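Long-range contact in probable signal peptide protein (Ralstonia solanacearum, PDB 2QGU), which binds a phospholipid, phosphatidylethanolamine, and as a member of the MlaC family probably carries phospholipids through the periplasm: residues Q93-R107 / V191-L205. The protein carries 13 engineered substitutions. Numbering follows the deposited sequence.
Sequences QQQQIQDGFKSLLIR and VGGLVQFLDERNAQL. Engineered in segment 93-107: S103 (natural residue Thr), I106 (natural residue Val). Engineered in segment 191-205: G192 (natural residue Ser).
I97 lies across the side chains of V191, L194, V195 and L198, a knob in the hole that these four residues form. The two helices run nearly parallel, with axes 9.5 Å apart and crossing at 27°. They pack in the helical part of the MlaC fold, beside the lipid-binding region. CD1 of I97 reaches V191 CG1 at 3.7 Å, and its CG1 meets V195 CG2. L198 turns one methyl, CD1, to I97 CG2 and the other, CD2, to L104 CD2. L104 is a second knob, set among L198, R201, N202 and L205. Its CD1 touches R201 CB at 3.7 Å; its very short approach to L205 CD1 is doubtful, because L104 was deposited in two conformers.

Between these apolar patches G100 has no side chain, and the backbones come close there. N202 packs beside it as a knob among G100, S103, L104 and R107. Its ND2 gives a nearly straight hydrogen bond to G100 O, 3.0 Å long. G100 O lies in the amide plane of N202, while ND2 is tilted from the carbonyl plane of G100. That carbonyl already takes the helical bond from L104 N; the two donors reach it from opposite faces. The other end of the amide, OD1, accepts from S103 OG, an engineered serine, at 2.8 Å. The hydroxyl stands well above the carbonyl plane.

F101 and L105 point away from helix 191-206 and are buried. F101 meets F181 of helix 173-188 edge-to-face, and L105 touches the bound lipid. At the end near Q93, water 1 joins Q93 NE2 to G192 N, the latter bond weak. The R107 chain is extended from CG to NE (chi2 172°, chi3 -178°). This brings CD to 3.5 Å from N202 OD1 and lets NE donate to S103 OG at 3.0 Å, in the guanidinium plane.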
# COMPACT_ATOMS: atom_id res chain seq x y z
N GLN A 93 14.24 -13.48 6.22
CA GLN A 93 14.42 -12.04 6.00
C GLN A 93 13.35 -11.46 5.09
O GLN A 93 12.85 -10.37 5.34
CB GLN A 93 15.80 -11.73 5.44
CG GLN A 93 16.89 -11.75 6.51
CD GLN A 93 18.27 -11.61 5.93
OE1 GLN A 93 18.55 -12.07 4.82
NE2 GLN A 93 19.15 -10.96 6.68
N GLN A 94 12.98 -12.21 4.05
CA GLN A 94 11.94 -11.78 3.12
C GLN A 94 10.61 -11.57 3.85
O GLN A 94 9.93 -10.57 3.61
CB GLN A 94 11.77 -12.79 1.98
CG GLN A 94 12.89 -12.74 0.95
CD GLN A 94 12.77 -13.82 -0.10
OE1 GLN A 94 11.96 -14.74 0.03
NE2 GLN A 94 13.57 -13.71 -1.15
N GLN A 95 10.26 -12.48 4.74
CA GLN A 95 9.04 -12.34 5.54
C GLN A 95 9.13 -11.16 6.51
O GLN A 95 8.19 -10.37 6.63
CB GLN A 95 8.72 -13.64 6.28
CG GLN A 95 7.34 -13.65 6.92
CD GLN A 95 6.23 -13.49 5.90
OE1 GLN A 95 5.50 -12.49 5.90
NE2 GLN A 95 6.12 -14.46 5.00
N GLN A 96 10.26 -11.04 7.20
CA GLN A 96 10.46 -9.95 8.16
C GLN A 96 10.39 -8.59 7.49
O GLN A 96 9.80 -7.65 8.04
CB GLN A 96 11.80 -10.09 8.89
CG GLN A 96 11.87 -11.31 9.79
CD GLN A 96 13.24 -11.55 10.38
OE1 GLN A 96 14.23 -10.94 9.97
NE2 GLN A 96 13.31 -12.45 11.34
N ILE A 97 11.00 -8.48 6.31
CA ILE A 97 10.97 -7.23 5.54
C ILE A 97 9.57 -6.89 5.04
O ILE A 97 9.14 -5.74 5.16
CB ILE A 97 12.03 -7.24 4.40
CG1 ILE A 97 13.43 -7.19 5.02
CG2 ILE A 97 11.84 -6.06 3.45
CD1 ILE A 97 14.56 -7.59 4.09
N GLN A 98 8.85 -7.87 4.50
CA GLN A 98 7.46 -7.63 4.11
C GLN A 98 6.62 -7.15 5.29
O GLN A 98 5.88 -6.17 5.17
CB GLN A 98 6.83 -8.87 3.48
CG GLN A 98 5.45 -8.58 2.88
CD GLN A 98 4.71 -9.80 2.37
OE1 GLN A 98 3.48 -9.79 2.31
NE2 GLN A 98 5.43 -10.84 2.00
N ASP A 99 6.76 -7.82 6.43
CA ASP A 99 5.99 -7.46 7.62
C ASP A 99 6.36 -6.07 8.14
O ASP A 99 5.48 -5.29 8.50
CB ASP A 99 6.17 -8.52 8.72
CG ASP A 99 5.56 -9.86 8.36
OD1 ASP A 99 4.82 -9.95 7.35
OD2 ASP A 99 5.81 -10.84 9.09
N GLY A 100 7.65 -5.77 8.17
CA GLY A 100 8.12 -4.47 8.65
C GLY A 100 7.75 -3.33 7.73
O GLY A 100 7.41 -2.24 8.18
N PHE A 101 7.83 -3.58 6.42
CA PHE A 101 7.44 -2.61 5.40
C PHE A 101 5.92 -2.35 5.46
O PHE A 101 5.49 -1.19 5.45
CB PHE A 101 7.90 -3.15 4.03
CG PHE A 101 7.68 -2.23 2.85
CD1 PHE A 101 7.61 -0.84 2.98
CD2 PHE A 101 7.60 -2.78 1.57
CE1 PHE A 101 7.42 -0.03 1.86
CE2 PHE A 101 7.42 -1.98 0.45
CZ PHE A 101 7.33 -0.60 0.59
N LYS A 102 5.13 -3.42 5.58
CA LYS A 102 3.68 -3.28 5.75
C LYS A 102 3.34 -2.45 6.99
O LYS A 102 2.54 -1.53 6.92
CB LYS A 102 3.03 -4.66 5.82
CG LYS A 102 1.54 -4.63 6.06
CD LYS A 102 0.99 -6.04 6.11
CE LYS A 102 -0.39 -6.07 6.72
NZ LYS A 102 -0.73 -7.46 7.15
N SER A 103 3.96 -2.78 8.12
CA SER A 103 3.74 -2.01 9.34
C SER A 103 4.12 -0.54 9.17
O SER A 103 3.40 0.34 9.62
CB SER A 103 4.52 -2.64 10.50
OG SER A 103 4.52 -1.80 11.64
N LEU A 104 5.25 -0.30 8.50
CA LEU A 104 5.74 1.05 8.23
C LEU A 104 4.72 1.88 7.46
O LEU A 104 4.44 3.03 7.81
CB LEU A 104 7.08 0.97 7.47
CG LEU A 104 7.75 2.22 6.87
CD1 LEU A 104 8.19 3.18 7.94
CD2 LEU A 104 8.94 1.82 6.01
N LEU A 105 4.15 1.29 6.41
CA LEU A 105 3.13 1.96 5.60
C LEU A 105 1.82 2.19 6.35
O LEU A 105 1.25 3.27 6.27
CB LEU A 105 2.88 1.20 4.29
CG LEU A 105 4.05 1.14 3.31
CD1 LEU A 105 3.60 0.38 2.07
CD2 LEU A 105 4.54 2.54 2.93
N ILE A 106 1.36 1.18 7.09
CA ILE A 106 0.11 1.33 7.83
C ILE A 106 0.27 2.45 8.86
O ILE A 106 -0.59 3.33 8.96
CB ILE A 106 -0.35 0.01 8.51
CG1 ILE A 106 -0.62 -1.08 7.46
CG2 ILE A 106 -1.59 0.25 9.37
CD1 ILE A 106 -0.94 -2.44 8.06
N ARG A 107 1.37 2.45 9.61
CA ARG A 107 1.63 3.49 10.60
C ARG A 107 1.76 4.88 9.99
O ARG A 107 1.34 5.87 10.58
CB ARG A 107 2.86 3.14 11.44
CG ARG A 107 2.68 1.91 12.30
CD ARG A 107 4.00 1.47 12.96
NE ARG A 107 3.79 0.25 13.73
CZ ARG A 107 3.35 0.22 14.99
NH1 ARG A 107 3.07 1.34 15.63
NH2 ARG A 107 3.18 -0.95 15.60
N VAL A 191 21.36 -6.77 3.34
CA VAL A 191 19.95 -6.99 3.68
C VAL A 191 19.69 -6.90 5.18
O VAL A 191 18.64 -6.41 5.61
CB VAL A 191 19.46 -8.35 3.13
CG1 VAL A 191 18.07 -8.70 3.69
CG2 VAL A 191 19.44 -8.33 1.61
N GLY A 192 20.64 -7.37 5.98
CA GLY A 192 20.55 -7.23 7.42
C GLY A 192 20.41 -5.78 7.84
O GLY A 192 19.67 -5.45 8.78
N GLY A 193 21.11 -4.89 7.13
CA GLY A 193 21.02 -3.45 7.35
C GLY A 193 19.61 -2.92 7.12
O GLY A 193 19.14 -2.05 7.86
N LEU A 194 18.94 -3.45 6.10
CA LEU A 194 17.57 -3.05 5.81
C LEU A 194 16.60 -3.48 6.92
O LEU A 194 15.72 -2.71 7.30
CB LEU A 194 17.12 -3.57 4.45
CG LEU A 194 15.68 -3.19 4.07
CD1 LEU A 194 15.49 -1.67 4.03
CD2 LEU A 194 15.29 -3.79 2.75
N VAL A 195 16.77 -4.70 7.42
CA VAL A 195 15.95 -5.18 8.54
C VAL A 195 16.12 -4.24 9.75
O VAL A 195 15.14 -3.83 10.37
CB VAL A 195 16.31 -6.64 8.92
CG1 VAL A 195 15.55 -7.09 10.18
CG2 VAL A 195 16.02 -7.59 7.76
N GLN A 196 17.36 -3.90 10.05
CA GLN A 196 17.68 -2.96 11.13
C GLN A 196 16.99 -1.60 10.91
O GLN A 196 16.39 -1.05 11.84
CB GLN A 196 19.19 -2.79 11.23
CG GLN A 196 19.68 -1.89 12.36
CD GLN A 196 21.18 -1.65 12.30
OE1 GLN A 196 21.70 -1.12 11.31
NE2 GLN A 196 21.88 -2.04 13.36
N PHE A 197 17.09 -1.09 9.69
CA PHE A 197 16.47 0.19 9.32
C PHE A 197 14.96 0.16 9.50
O PHE A 197 14.37 1.10 10.05
CB PHE A 197 16.84 0.54 7.88
CG PHE A 197 16.10 1.72 7.31
CD1 PHE A 197 16.48 3.02 7.62
CD2 PHE A 197 15.05 1.53 6.42
CE1 PHE A 197 15.81 4.11 7.08
CE2 PHE A 197 14.37 2.61 5.87
CZ PHE A 197 14.75 3.90 6.20
N LEU A 198 14.32 -0.91 9.04
CA LEU A 198 12.86 -1.02 9.19
C LEU A 198 12.45 -1.07 10.65
O LEU A 198 11.45 -0.45 11.03
CB LEU A 198 12.30 -2.20 8.39
CG LEU A 198 12.35 -2.03 6.86
CD1 LEU A 198 11.93 -3.32 6.18
CD2 LEU A 198 11.48 -0.87 6.38
N ASP A 199 13.23 -1.77 11.47
CA ASP A 199 13.00 -1.78 12.92
C ASP A 199 13.08 -0.36 13.50
O ASP A 199 12.21 0.05 14.28
CB ASP A 199 14.00 -2.70 13.62
CG ASP A 199 13.72 -4.18 13.36
OD1 ASP A 199 12.70 -4.51 12.72
OD2 ASP A 199 14.55 -5.01 13.79
N GLU A 200 14.10 0.39 13.09
CA GLU A 200 14.25 1.78 13.52
C GLU A 200 13.06 2.66 13.12
O GLU A 200 12.56 3.44 13.93
CB GLU A 200 15.54 2.38 12.96
CG GLU A 200 16.80 1.76 13.54
CD GLU A 200 18.04 2.14 12.76
OE1 GLU A 200 17.96 3.03 11.89
OE2 GLU A 200 19.10 1.53 13.01
N ARG A 201 12.61 2.51 11.88
CA ARG A 201 11.50 3.32 11.37
C ARG A 201 10.21 3.02 12.10
O ARG A 201 9.45 3.93 12.45
CB ARG A 201 11.32 3.11 9.86
CG ARG A 201 12.44 3.71 9.01
CD ARG A 201 12.46 5.24 9.07
NE ARG A 201 13.70 5.77 8.52
CZ ARG A 201 14.05 7.06 8.51
NH1 ARG A 201 15.21 7.42 7.97
NH2 ARG A 201 13.24 7.99 9.02
N ASN A 202 9.95 1.73 12.34
CA ASN A 202 8.76 1.33 13.07
C ASN A 202 8.78 1.79 14.52
O ASN A 202 7.76 2.17 15.06
CB ASN A 202 8.52 -0.17 12.94
CG ASN A 202 7.86 -0.52 11.62
OD1 ASN A 202 6.75 -0.06 11.34
ND2 ASN A 202 8.53 -1.33 10.81
N ALA A 203 9.96 1.77 15.13
CA ALA A 203 10.12 2.30 16.48
C ALA A 203 9.84 3.81 16.53
O ALA A 203 9.16 4.29 17.43
CB ALA A 203 11.50 1.98 17.04
N GLN A 204 10.35 4.54 15.55
CA GLN A 204 10.14 5.99 15.45
C GLN A 204 8.67 6.35 15.24
O GLN A 204 8.16 7.29 15.85
CB GLN A 204 11.01 6.59 14.34
CG GLN A 204 10.90 8.12 14.19
CD GLN A 204 11.43 8.88 15.39
OE1 GLN A 204 12.59 8.74 15.77
NE2 GLN A 204 10.57 9.71 15.98
N LEU A 205 7.99 5.60 14.37
CA LEU A 205 6.56 5.81 14.12
C LEU A 205 5.69 5.46 15.32
O LEU A 205 4.65 6.08 15.55
CB LEU A 205 6.10 5.02 12.89
CG LEU A 205 6.53 5.52 11.52
CD1 LEU A 205 6.44 4.41 10.50
CD2 LEU A 205 5.69 6.71 11.07
O HOH W 1 22.15 -10.24 6.12
O HOH W 2 2.58 4.10 14.84